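Local coordinates for cellulosomal scaffoldin (Bacteroides cellulosolvens, PDB 1TYJ), which probably binds type-II dockerin modules through its cohesin domain and so helps assemble the cellulosome, at residues A[30-42]-A[126-138]. Sequence-based numbering, arbitrary orientation. Where two conformers were deposited one is given.
Sequences FSGYQFNIKYNTT and IKLATFENGSSMN
Lys38 and Thr130 form the hydrogen-bonded pair of a short antiparallel ladder, with Lys38 N to Thr130 O at 2.8 Å and Thr130 N to Lys38 O at 2.9 Å. Glu132 N adds a third bond, to Asn36 O. Ile37 and Phe131 make the neighbouring non-hydrogen-bonded pair, and their side chains run side by side. Ile37 CD1 lies 3.7 Å from Phe131 CE2, and its other branch, CG2, packs against Ala129 CB. The Phe131 ring also points its edge at the face of Phe35, a T-shaped pair with planes at 76°. CE2 sits over the centre of that face, and Tyr33 CD1 lies over the opposite one. On the other side of the sheet, in one of its conformers, Thr130 OG1 donates to Glu132 OE2 (2.7 Å) and lies against Lys38 CB, in one conformer of that lysine.

Beyond the ladder the chain loops back over Asn36. With CG anti to the backbone N (chi1 -168°), the Asn36 amide reaches in among Glu132, Gly134 and Ser135. Met137 CE lies 3.9 Å from Asn36 CB, while Met137 CG and SD meet the amide end of Gln34. An alanine at Asn36 would remove the amide and is likely to leave a gap beneath the 132-135 loop. Water 1 bridges Leu128 O and Asn40 N where the strands part.

This is one sheet of the cohesin beta sandwich. Strand 30-38 also pairs with strands 85-92 and 144-148, and strand 126-131 with 166-169. Phe35, Ile37 and Phe131 face inward onto Ile22 of strand 17-25 in the opposing sheet.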
# COMPACT_ATOMS: atom_id res chain seq x y z
N PHE A 30 3.90 -8.55 13.04
CA PHE A 30 4.06 -8.11 11.65
C PHE A 30 5.51 -7.77 11.28
O PHE A 30 6.15 -6.88 11.90
CB PHE A 30 3.17 -6.87 11.45
CG PHE A 30 3.28 -6.25 10.09
CD1 PHE A 30 3.76 -4.95 9.96
CD2 PHE A 30 2.87 -6.96 8.95
CE1 PHE A 30 3.82 -4.32 8.68
CE2 PHE A 30 2.94 -6.36 7.67
CZ PHE A 30 3.43 -5.01 7.55
N SER A 31 5.99 -8.37 10.19
CA SER A 31 7.38 -8.15 9.76
C SER A 31 7.53 -7.67 8.31
O SER A 31 8.66 -7.36 7.87
CB SER A 31 8.23 -9.43 9.92
OG SER A 31 7.83 -10.32 8.86
N GLY A 32 6.44 -7.62 7.55
CA GLY A 32 6.58 -7.20 6.17
C GLY A 32 5.36 -7.45 5.33
O GLY A 32 4.47 -8.22 5.72
N TYR A 33 5.30 -6.81 4.17
CA TYR A 33 4.13 -6.97 3.28
C TYR A 33 4.58 -6.89 1.84
O TYR A 33 5.68 -6.40 1.54
CB TYR A 33 3.07 -5.85 3.51
CG TYR A 33 3.56 -4.51 3.00
CD1 TYR A 33 3.30 -4.11 1.69
CD2 TYR A 33 4.38 -3.69 3.79
CE1 TYR A 33 3.82 -2.92 1.16
CE2 TYR A 33 4.91 -2.47 3.27
CZ TYR A 33 4.63 -2.11 1.94
OH TYR A 33 5.11 -0.93 1.42
N GLN A 34 3.70 -7.33 0.96
CA GLN A 34 3.79 -7.01 -0.47
C GLN A 34 2.36 -6.76 -0.94
O GLN A 34 1.44 -7.54 -0.60
CB GLN A 34 4.42 -8.16 -1.26
CG GLN A 34 4.77 -7.70 -2.68
CD GLN A 34 5.48 -8.75 -3.49
OE1 GLN A 34 6.40 -9.38 -3.01
NE2 GLN A 34 5.06 -8.92 -4.73
N PHE A 35 2.18 -5.71 -1.74
CA PHE A 35 0.86 -5.34 -2.29
C PHE A 35 0.88 -5.27 -3.80
O PHE A 35 1.89 -4.85 -4.38
CB PHE A 35 0.43 -3.96 -1.79
CG PHE A 35 0.21 -3.85 -0.31
CD1 PHE A 35 0.53 -2.66 0.36
CD2 PHE A 35 -0.29 -4.94 0.45
CE1 PHE A 35 0.31 -2.53 1.70
CE2 PHE A 35 -0.50 -4.81 1.82
CZ PHE A 35 -0.20 -3.61 2.45
N ASN A 36 -0.24 -5.69 -4.42
CA ASN A 36 -0.50 -5.43 -5.83
C ASN A 36 -1.78 -4.59 -5.85
O ASN A 36 -2.84 -5.05 -5.37
CB ASN A 36 -0.71 -6.74 -6.58
CG ASN A 36 -0.68 -6.53 -8.08
OD1 ASN A 36 -1.74 -6.51 -8.76
ND2 ASN A 36 0.50 -6.28 -8.60
N ILE A 37 -1.68 -3.36 -6.36
CA ILE A 37 -2.79 -2.37 -6.31
C ILE A 37 -3.11 -1.85 -7.69
O ILE A 37 -2.22 -1.49 -8.46
CB ILE A 37 -2.42 -1.19 -5.37
CG1 ILE A 37 -2.20 -1.71 -3.95
CG2 ILE A 37 -3.48 -0.05 -5.45
CD1 ILE A 37 -1.73 -0.61 -2.94
N LYS A 38 -4.40 -1.83 -8.03
CA LYS A 38 -4.81 -1.36 -9.35
C LYS A 38 -5.46 -0.00 -9.20
O LYS A 38 -6.16 0.26 -8.21
CB LYS A 38 -5.77 -2.40 -9.96
CG LYS A 38 -6.41 -2.02 -11.26
CD LYS A 38 -5.70 -2.71 -12.40
CE LYS A 38 -5.99 -2.04 -13.72
NZ LYS A 38 -5.67 -0.59 -13.74
N TYR A 39 -5.22 0.89 -10.14
CA TYR A 39 -5.90 2.18 -10.14
C TYR A 39 -6.28 2.51 -11.57
O TYR A 39 -5.81 1.86 -12.52
CB TYR A 39 -4.99 3.29 -9.52
CG TYR A 39 -3.73 3.54 -10.35
CD1 TYR A 39 -3.71 4.58 -11.29
CD2 TYR A 39 -2.57 2.74 -10.20
CE1 TYR A 39 -2.59 4.81 -12.10
CE2 TYR A 39 -1.48 2.92 -11.01
CZ TYR A 39 -1.48 3.98 -11.94
OH TYR A 39 -0.39 4.19 -12.73
N ASN A 40 -7.15 3.50 -11.72
CA ASN A 40 -7.64 3.88 -13.04
C ASN A 40 -6.77 4.95 -13.68
O ASN A 40 -6.80 6.10 -13.26
CB ASN A 40 -9.09 4.35 -12.94
CG ASN A 40 -9.72 4.55 -14.31
OD1 ASN A 40 -9.02 4.81 -15.30
ND2 ASN A 40 -11.07 4.38 -14.38
N THR A 41 -6.00 4.57 -14.71
CA THR A 41 -5.06 5.50 -15.36
C THR A 41 -5.73 6.66 -16.12
O THR A 41 -5.06 7.62 -16.50
CB THR A 41 -4.12 4.77 -16.36
OG1 THR A 41 -4.90 4.22 -17.43
CG2 THR A 41 -3.32 3.66 -15.68
N THR A 42 -7.04 6.57 -16.35
CA THR A 42 -7.77 7.67 -16.98
C THR A 42 -7.84 8.88 -16.04
O THR A 42 -7.80 10.02 -16.49
CB THR A 42 -9.18 7.20 -17.34
OG1 THR A 42 -9.07 6.13 -18.29
CG2 THR A 42 -10.05 8.33 -17.95
N ILE A 126 -15.19 7.43 -8.24
CA ILE A 126 -14.48 6.23 -8.60
C ILE A 126 -13.79 5.68 -7.35
O ILE A 126 -13.46 6.43 -6.43
CB ILE A 126 -13.40 6.47 -9.69
CG1 ILE A 126 -12.28 7.40 -9.19
CG2 ILE A 126 -14.02 7.08 -10.96
CD1 ILE A 126 -11.05 7.48 -10.14
N LYS A 127 -13.61 4.37 -7.32
CA LYS A 127 -12.79 3.72 -6.29
C LYS A 127 -11.38 4.33 -6.40
O LYS A 127 -10.83 4.43 -7.50
CB LYS A 127 -12.75 2.21 -6.53
CG LYS A 127 -14.06 1.51 -6.21
CD LYS A 127 -13.96 0.07 -6.77
CE LYS A 127 -15.19 -0.77 -6.42
NZ LYS A 127 -14.98 -2.18 -6.91
N LEU A 128 -10.79 4.74 -5.29
CA LEU A 128 -9.44 5.33 -5.44
C LEU A 128 -8.44 4.28 -5.96
O LEU A 128 -7.56 4.58 -6.82
CB LEU A 128 -8.97 5.90 -4.11
CG LEU A 128 -7.58 6.56 -4.15
CD1 LEU A 128 -7.52 7.65 -5.25
CD2 LEU A 128 -7.24 7.17 -2.78
N ALA A 129 -8.55 3.07 -5.44
CA ALA A 129 -7.71 1.95 -5.88
C ALA A 129 -8.34 0.67 -5.40
O ALA A 129 -9.25 0.71 -4.56
CB ALA A 129 -6.28 2.10 -5.32
N THR A 130 -7.84 -0.45 -5.91
CA THR A 130 -8.24 -1.76 -5.44
C THR A 130 -7.01 -2.64 -5.16
O THR A 130 -6.03 -2.59 -5.90
CB THR A 130 -9.16 -2.46 -6.50
OG1 THR A 130 -8.44 -2.66 -7.71
CG2 THR A 130 -10.41 -1.62 -6.79
N PHE A 131 -7.06 -3.45 -4.10
CA PHE A 131 -6.04 -4.47 -3.93
C PHE A 131 -6.50 -5.70 -4.74
O PHE A 131 -7.61 -6.22 -4.50
CB PHE A 131 -5.95 -4.87 -2.46
CG PHE A 131 -5.41 -3.78 -1.56
CD1 PHE A 131 -6.27 -2.90 -0.92
CD2 PHE A 131 -4.04 -3.70 -1.29
CE1 PHE A 131 -5.78 -1.89 -0.03
CE2 PHE A 131 -3.51 -2.71 -0.41
CZ PHE A 131 -4.39 -1.80 0.22
N GLU A 132 -5.69 -6.18 -5.67
CA GLU A 132 -6.12 -7.32 -6.50
C GLU A 132 -4.93 -8.17 -6.87
O GLU A 132 -3.87 -7.63 -7.17
CB GLU A 132 -6.72 -6.82 -7.81
CG GLU A 132 -8.08 -6.18 -7.74
CD GLU A 132 -8.59 -5.82 -9.14
OE1 GLU A 132 -8.44 -6.67 -10.07
OE2 GLU A 132 -9.13 -4.69 -9.31
N ASN A 133 -5.12 -9.49 -6.89
CA ASN A 133 -4.06 -10.43 -7.23
C ASN A 133 -3.53 -10.05 -8.60
O ASN A 133 -4.28 -9.57 -9.47
CB ASN A 133 -4.62 -11.86 -7.26
CG ASN A 133 -5.06 -12.37 -5.87
OD1 ASN A 133 -5.96 -13.22 -5.75
ND2 ASN A 133 -4.44 -11.88 -4.82
N GLY A 134 -2.24 -10.25 -8.81
CA GLY A 134 -1.70 -10.06 -10.15
C GLY A 134 -0.35 -10.71 -10.18
O GLY A 134 -0.22 -11.89 -9.85
N SER A 135 0.65 -9.93 -10.59
CA SER A 135 2.01 -10.16 -10.13
C SER A 135 2.45 -11.61 -10.32
O SER A 135 2.14 -12.25 -11.32
CB SER A 135 2.06 -9.78 -8.64
OG SER A 135 0.94 -10.34 -7.93
N SER A 136 3.20 -12.11 -9.35
CA SER A 136 3.58 -13.51 -9.28
C SER A 136 3.45 -13.84 -7.79
O SER A 136 4.21 -14.66 -7.25
CB SER A 136 5.02 -13.70 -9.78
OG SER A 136 5.30 -12.91 -10.94
N MET A 137 2.49 -13.18 -7.13
CA MET A 137 2.31 -13.32 -5.69
C MET A 137 1.50 -14.59 -5.39
O MET A 137 0.26 -14.55 -5.39
CB MET A 137 1.61 -12.08 -5.10
CG MET A 137 2.31 -10.72 -5.34
SD MET A 137 1.69 -9.30 -4.36
CE MET A 137 -0.02 -9.75 -4.24
N ASN A 138 2.18 -15.71 -5.14
CA ASN A 138 1.44 -16.94 -4.85
C ASN A 138 0.86 -17.00 -3.44
O ASN A 138 1.51 -16.62 -2.46
CB ASN A 138 2.22 -18.21 -5.19
CG ASN A 138 1.80 -18.81 -6.54
OD1 ASN A 138 2.15 -18.28 -7.62
ND2 ASN A 138 1.04 -19.91 -6.49
O HOH W 1 -8.44 4.22 -9.41